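Local coordinates for protein N5-carboxyaminoimidazole ribonucleotide synthetase (Bacillus anthracis, PDB 3QFF) that probably catalyses the ATP-dependent carboxylation of aminoimidazole ribonucleotide with bicarbonate, giving N5-carboxyaminoimidazole ribonucleotide in purine biosynthesis, at residues A[66-80]-A[89-102]. Numbering follows the deposited sequence.
Sequences LKAIQHLAEISDVVT and RCLQWLEKHAYLPQ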
loop_
_atom_site.group_PDB
_atom_site.type_symbol
_atom_site.label_atom_id
_atom_site.label_comp_id
_atom_site.label_asym_id
_atom_site.label_seq_id
_atom_site.Cartn_x
_atom_site.Cartn_y
_atom_site.Cartn_z
ATOM N N LEU A 66 32.991 -4.541 -1.659
ATOM C CA LEU A 66 32.656 -5.085 -2.980
ATOM C C LEU A 66 32.190 -6.545 -2.931
ATOM O O LEU A 66 31.276 -6.904 -3.649
ATOM C CB LEU A 66 33.787 -4.885 -4.009
ATOM C CG LEU A 66 33.659 -5.585 -5.382
ATOM C CD1 LEU A 66 32.454 -5.098 -6.199
ATOM C CD2 LEU A 66 34.937 -5.450 -6.195
ATOM N N LYS A 67 32.796 -7.356 -2.065
ATOM C CA LYS A 67 32.373 -8.750 -1.863
ATOM C C LYS A 67 30.908 -8.859 -1.426
ATOM O O LYS A 67 30.176 -9.727 -1.901
ATOM C CB LYS A 67 33.269 -9.469 -0.841
ATOM C CG LYS A 67 34.774 -9.419 -1.142
ATOM C CD LYS A 67 35.254 -10.563 -2.015
ATOM C CE LYS A 67 36.707 -10.927 -1.669
ATOM N NZ LYS A 67 37.388 -11.623 -2.793
ATOM N N ALA A 68 30.490 -7.997 -0.509
ATOM C CA ALA A 68 29.096 -7.997 -0.044
ATOM C C ALA A 68 28.147 -7.524 -1.152
ATOM O O ALA A 68 27.105 -8.129 -1.363
ATOM C CB ALA A 68 28.948 -7.139 1.203
ATOM N N ILE A 69 28.519 -6.450 -1.847
ATOM C CA ILE A 69 27.785 -5.960 -3.019
ATOM C C ILE A 69 27.608 -7.105 -4.039
ATOM O O ILE A 69 26.526 -7.284 -4.616
ATOM C CB ILE A 69 28.519 -4.739 -3.680
ATOM C CG1 ILE A 69 28.356 -3.453 -2.845
ATOM C CG2 ILE A 69 28.044 -4.499 -5.123
ATOM C CD1 ILE A 69 26.914 -2.962 -2.717
ATOM N N GLN A 70 28.684 -7.872 -4.236
ATOM C CA GLN A 70 28.675 -9.024 -5.124
ATOM C C GLN A 70 27.724 -10.102 -4.631
ATOM O O GLN A 70 27.010 -10.697 -5.428
ATOM C CB GLN A 70 30.091 -9.588 -5.312
ATOM C CG GLN A 70 30.911 -8.783 -6.320
ATOM C CD GLN A 70 32.389 -9.136 -6.333
ATOM O OE1 GLN A 70 32.881 -9.855 -5.467
ATOM N NE2 GLN A 70 33.103 -8.618 -7.322
ATOM N N HIS A 71 27.724 -10.352 -3.323
ATOM C CA HIS A 71 26.824 -11.341 -2.745
ATOM C C HIS A 71 25.348 -10.946 -2.950
ATOM O O HIS A 71 24.534 -11.782 -3.298
ATOM C CB HIS A 71 27.140 -11.602 -1.268
ATOM C CG HIS A 71 26.285 -12.668 -0.660
ATOM N ND1 HIS A 71 25.753 -12.566 0.608
ATOM C CD2 HIS A 71 25.837 -13.844 -1.163
ATOM C CE1 HIS A 71 25.021 -13.637 0.863
ATOM N NE2 HIS A 71 25.057 -14.428 -0.194
ATOM N N LEU A 72 25.024 -9.669 -2.752
ATOM C CA LEU A 72 23.674 -9.158 -3.032
ATOM C C LEU A 72 23.299 -9.361 -4.491
ATOM O O LEU A 72 22.203 -9.842 -4.797
ATOM C CB LEU A 72 23.562 -7.663 -2.679
ATOM C CG LEU A 72 22.205 -6.986 -2.925
ATOM C CD1 LEU A 72 21.149 -7.506 -1.934
ATOM C CD2 LEU A 72 22.364 -5.488 -2.767
ATOM N N ALA A 73 24.209 -9.005 -5.387
ATOM C CA ALA A 73 23.942 -9.123 -6.813
ATOM C C ALA A 73 23.693 -10.572 -7.206
ATOM O O ALA A 73 22.771 -10.853 -7.980
ATOM C CB ALA A 73 25.090 -8.524 -7.626
ATOM N N GLU A 74 24.503 -11.474 -6.642
ATOM C CA GLU A 74 24.464 -12.923 -6.914
ATOM C C GLU A 74 23.131 -13.583 -6.629
ATOM O O GLU A 74 22.831 -14.644 -7.185
ATOM C CB GLU A 74 25.458 -13.652 -6.009
ATOM C CG GLU A 74 26.878 -13.632 -6.449
ATOM C CD GLU A 74 27.758 -14.442 -5.513
ATOM O OE1 GLU A 74 28.828 -14.863 -5.969
ATOM O OE2 GLU A 74 27.372 -14.670 -4.336
ATOM N N ILE A 75 22.369 -13.000 -5.714
ATOM C CA ILE A 75 21.098 -13.583 -5.307
ATOM C C ILE A 75 19.897 -12.737 -5.728
ATOM O O ILE A 75 18.755 -13.039 -5.365
ATOM C CB ILE A 75 21.075 -13.836 -3.803
ATOM C CG1 ILE A 75 21.061 -12.489 -3.054
ATOM C CG2 ILE A 75 22.261 -14.745 -3.421
ATOM C CD1 ILE A 75 21.038 -12.585 -1.565
ATOM N N SER A 76 20.163 -11.696 -6.513
ATOM C CA SER A 76 19.126 -10.764 -6.973
ATOM C C SER A 76 18.917 -10.862 -8.483
ATOM O O SER A 76 19.876 -10.908 -9.243
ATOM C CB SER A 76 19.538 -9.325 -6.635
ATOM O OG SER A 76 19.630 -9.146 -5.237
ATOM N N ASP A 77 17.656 -10.869 -8.911
ATOM C CA ASP A 77 17.307 -10.815 -10.331
ATOM C C ASP A 77 17.357 -9.402 -10.907
ATOM O O ASP A 77 17.552 -9.219 -12.117
ATOM C CB ASP A 77 15.944 -11.461 -10.529
ATOM C CG ASP A 77 15.946 -12.916 -10.062
ATOM O OD1 ASP A 77 16.357 -13.791 -10.867
ATOM O OD2 ASP A 77 15.589 -13.170 -8.889
ATOM N N VAL A 78 17.187 -8.411 -10.035
ATOM C CA VAL A 78 17.355 -7.000 -10.401
ATOM C C VAL A 78 17.870 -6.279 -9.165
ATOM O O VAL A 78 17.474 -6.603 -8.035
ATOM C CB VAL A 78 16.039 -6.351 -10.976
ATOM C CG1 VAL A 78 14.882 -6.408 -9.977
ATOM C CG2 VAL A 78 16.285 -4.892 -11.455
ATOM N N VAL A 79 18.775 -5.331 -9.375
ATOM C CA VAL A 79 19.337 -4.531 -8.282
ATOM C C VAL A 79 18.942 -3.049 -8.441
ATOM O O VAL A 79 19.024 -2.489 -9.534
ATOM C CB VAL A 79 20.884 -4.695 -8.201
ATOM C CG1 VAL A 79 21.493 -3.852 -7.059
ATOM C CG2 VAL A 79 21.262 -6.180 -8.010
ATOM N N THR A 80 18.512 -2.436 -7.345
ATOM C CA THR A 80 18.292 -0.997 -7.286
ATOM C C THR A 80 18.954 -0.468 -6.014
ATOM O O THR A 80 19.469 -1.244 -5.197
ATOM C CB THR A 80 16.761 -0.624 -7.377
ATOM O OG1 THR A 80 16.599 0.800 -7.352
ATOM C CG2 THR A 80 15.970 -1.241 -6.225
ATOM N N ARG A 89 33.841 1.642 -8.687
ATOM C CA ARG A 89 34.196 0.227 -8.897
ATOM C C ARG A 89 33.030 -0.730 -8.607
ATOM O O ARG A 89 32.881 -1.749 -9.279
ATOM C CB ARG A 89 35.472 -0.199 -8.142
ATOM C CG ARG A 89 35.407 -0.136 -6.623
ATOM C CD ARG A 89 36.773 -0.333 -6.016
ATOM N NE ARG A 89 37.268 -1.709 -6.129
ATOM C CZ ARG A 89 37.331 -2.565 -5.111
ATOM N NH1 ARG A 89 36.907 -2.202 -3.904
ATOM N NH2 ARG A 89 37.819 -3.787 -5.297
ATOM N N CYS A 90 32.214 -0.381 -7.617
ATOM C CA CYS A 90 31.035 -1.159 -7.258
ATOM C C CYS A 90 29.911 -0.922 -8.265
ATOM O O CYS A 90 29.256 -1.877 -8.680
ATOM C CB CYS A 90 30.580 -0.834 -5.821
ATOM S SG CYS A 90 31.713 -1.444 -4.494
ATOM N N LEU A 91 29.709 0.335 -8.686
ATOM C CA LEU A 91 28.688 0.641 -9.705
ATOM C C LEU A 91 28.978 -0.039 -11.039
ATOM O O LEU A 91 28.064 -0.609 -11.644
ATOM C CB LEU A 91 28.518 2.149 -9.922
ATOM C CG LEU A 91 27.768 2.946 -8.848
ATOM C CD1 LEU A 91 27.932 4.445 -9.112
ATOM C CD2 LEU A 91 26.287 2.557 -8.802
ATOM N N GLN A 92 30.244 0.001 -11.489
ATOM C CA GLN A 92 30.600 -0.651 -12.749
ATOM C C GLN A 92 30.411 -2.162 -12.629
ATOM O O GLN A 92 29.907 -2.806 -13.557
ATOM C CB GLN A 92 32.041 -0.339 -13.186
ATOM C CG GLN A 92 32.375 -0.935 -14.559
ATOM C CD GLN A 92 33.720 -0.474 -15.111
ATOM O OE1 GLN A 92 33.785 0.448 -15.924
ATOM N NE2 GLN A 92 34.791 -1.121 -14.678
ATOM N N TRP A 93 30.813 -2.730 -11.495
ATOM C CA TRP A 93 30.658 -4.173 -11.324
ATOM C C TRP A 93 29.184 -4.577 -11.490
ATOM O O TRP A 93 28.851 -5.471 -12.282
ATOM C CB TRP A 93 31.228 -4.672 -9.998
ATOM C CG TRP A 93 31.343 -6.162 -10.033
ATOM C CD1 TRP A 93 32.410 -6.902 -10.484
ATOM C CD2 TRP A 93 30.328 -7.100 -9.671
ATOM N NE1 TRP A 93 32.124 -8.245 -10.399
ATOM C CE2 TRP A 93 30.850 -8.394 -9.903
ATOM C CE3 TRP A 93 29.026 -6.974 -9.159
ATOM C CZ2 TRP A 93 30.119 -9.557 -9.639
ATOM C CZ3 TRP A 93 28.297 -8.135 -8.897
ATOM C CH2 TRP A 93 28.843 -9.407 -9.146
ATOM N N LEU A 94 28.312 -3.891 -10.762
ATOM C CA LEU A 94 26.868 -4.144 -10.822
ATOM C C LEU A 94 26.304 -3.968 -12.223
ATOM O O LEU A 94 25.564 -4.829 -12.717
ATOM C CB LEU A 94 26.138 -3.202 -9.871
ATOM C CG LEU A 94 26.336 -3.523 -8.397
ATOM C CD1 LEU A 94 26.043 -2.287 -7.562
ATOM C CD2 LEU A 94 25.448 -4.695 -8.003
ATOM N N GLU A 95 26.660 -2.854 -12.864
ATOM C CA GLU A 95 26.152 -2.538 -14.197
ATOM C C GLU A 95 26.519 -3.609 -15.225
ATOM O O GLU A 95 25.715 -3.956 -16.095
ATOM C CB GLU A 95 26.639 -1.155 -14.647
ATOM C CG GLU A 95 25.775 -0.513 -15.729
ATOM C CD GLU A 95 26.214 0.895 -16.078
ATOM O OE1 GLU A 95 27.321 1.301 -15.668
ATOM O OE2 GLU A 95 25.447 1.603 -16.767
ATOM N N LYS A 96 27.719 -4.166 -15.105
ATOM C CA LYS A 96 28.171 -5.108 -16.100
ATOM C C LYS A 96 27.989 -6.582 -15.718
ATOM O O LYS A 96 27.804 -7.422 -16.598
ATOM C CB LYS A 96 29.608 -4.794 -16.532
ATOM C CG LYS A 96 29.829 -3.309 -16.966
ATOM C CD LYS A 96 29.097 -2.924 -18.255
ATOM C CE LYS A 96 29.096 -1.416 -18.436
ATOM N NZ LYS A 96 28.174 -0.953 -19.513
ATOM N N HIS A 97 27.991 -6.897 -14.423
ATOM C CA HIS A 97 27.913 -8.302 -13.993
ATOM C C HIS A 97 26.636 -8.685 -13.240
ATOM O O HIS A 97 26.407 -9.862 -12.952
ATOM C CB HIS A 97 29.157 -8.688 -13.185
ATOM C CG HIS A 97 30.440 -8.438 -13.910
ATOM N ND1 HIS A 97 30.792 -9.122 -15.055
ATOM C CD2 HIS A 97 31.453 -7.575 -13.661
ATOM C CE1 HIS A 97 31.971 -8.695 -15.475
ATOM N NE2 HIS A 97 32.393 -7.754 -14.647
ATOM N N ALA A 98 25.821 -7.691 -12.898
ATOM C CA ALA A 98 24.488 -7.939 -12.366
ATOM C C ALA A 98 23.495 -7.266 -13.298
ATOM O O ALA A 98 23.858 -6.818 -14.394
ATOM C CB ALA A 98 24.353 -7.377 -10.954
ATOM N N TYR A 99 22.239 -7.218 -12.876
ATOM C CA TYR A 99 21.239 -6.490 -13.634
ATOM C C TYR A 99 20.846 -5.206 -12.896
ATOM O O TYR A 99 20.057 -5.238 -11.949
ATOM C CB TYR A 99 20.023 -7.377 -13.962
ATOM C CG TYR A 99 19.025 -6.663 -14.837
ATOM C CD1 TYR A 99 19.421 -6.063 -16.038
ATOM C CD2 TYR A 99 17.687 -6.573 -14.465
ATOM C CE1 TYR A 99 18.505 -5.377 -16.834
ATOM C CE2 TYR A 99 16.765 -5.903 -15.255
ATOM C CZ TYR A 99 17.176 -5.310 -16.438
ATOM O OH TYR A 99 16.258 -4.635 -17.206
ATOM N N LEU A 100 21.440 -4.091 -13.334
ATOM C CA LEU A 100 21.212 -2.753 -12.778
ATOM C C LEU A 100 20.681 -1.838 -13.901
ATOM O O LEU A 100 21.448 -1.051 -14.474
ATOM C CB LEU A 100 22.523 -2.175 -12.212
ATOM C CG LEU A 100 22.434 -0.865 -11.417
ATOM C CD1 LEU A 100 22.185 -1.164 -9.948
ATOM C CD2 LEU A 100 23.715 -0.017 -11.598
ATOM N N PRO A 101 19.372 -1.941 -14.219
ATOM C CA PRO A 101 18.752 -1.207 -15.328
ATOM C C PRO A 101 18.852 0.318 -15.205
ATOM O O PRO A 101 18.804 1.000 -16.222
ATOM C CB PRO A 101 17.272 -1.639 -15.266
ATOM C CG PRO A 101 17.067 -2.183 -13.900
ATOM C CD PRO A 101 18.396 -2.810 -13.537
ATOM N N GLN A 102 18.992 0.837 -13.980
ATOM C CA GLN A 102 19.171 2.280 -13.769
ATOM C C GLN A 102 20.481 2.807 -14.346
ATOM O O GLN A 102 20.567 3.980 -14.738
ATOM C CB GLN A 102 19.096 2.639 -12.286
ATOM C CG GLN A 102 17.674 2.681 -11.744
ATOM C CD GLN A 102 17.649 2.587 -10.252
ATOM O OE1 GLN A 102 17.925 1.520 -9.678
ATOM N NE2 GLN A 102 17.351 3.703 -9.594
HETATM O O HOH W 1 35.852 -3.896 -1.559
HETATM O O HOH W 2 21.223 -8.898 -10.792
HETATM O O HOH W 3 18.824 -0.402 -11.275
#
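With CG anti to the backbone N (chi1 -166°), the indole of Trp93 reaches across to helix 66-74, where Gln70, extended beyond CG, lies over one face. The methylene Gln70 CG makes a CH-pi contact, 3.4 Å from the centroid of the six-membered ring of Trp93; glutamine suits this partly exposed spot because its aliphatic stem covers the ring while its amide sets NE2 over the same face, near Trp93 NE1. Both nitrogens are donors, so they pack without bonding. Ala73 CB meets the rim at Trp93 CZ3 (3.5 Å), near the ring plane, and touches Ala98 CB at 3.6 Å; two small methyls let the backbones approach closely where the chain leaves helix 89-97. Deeper in, branched Ile69 CG2 packs on Leu94 CG (3.8 Å), and both side chains also rest on Ile20 of the inner strand 16-20. At the N-terminal end of helix 66-74, Leu66 CD2 lies over a face of the Arg89 guanidinium, while a water links Leu66 N to Arg89 NH1.

Beyond the helices, Val79 N donates to Tyr99 O (2.9 Å, 162° at the hydrogen). The Thr80 hydroxyl serves two partners, donating from OG1 to Gln102 OE1 (2.8 Å) and bonding His298; a water on Val79 O also meets this buried amide oxygen. Two nearly parallel helices (22°) on one face of a parallel sheet, with 99-102 beside its edge strand 78-81, are characteristic of the Rossmann-like preATP-grasp domain.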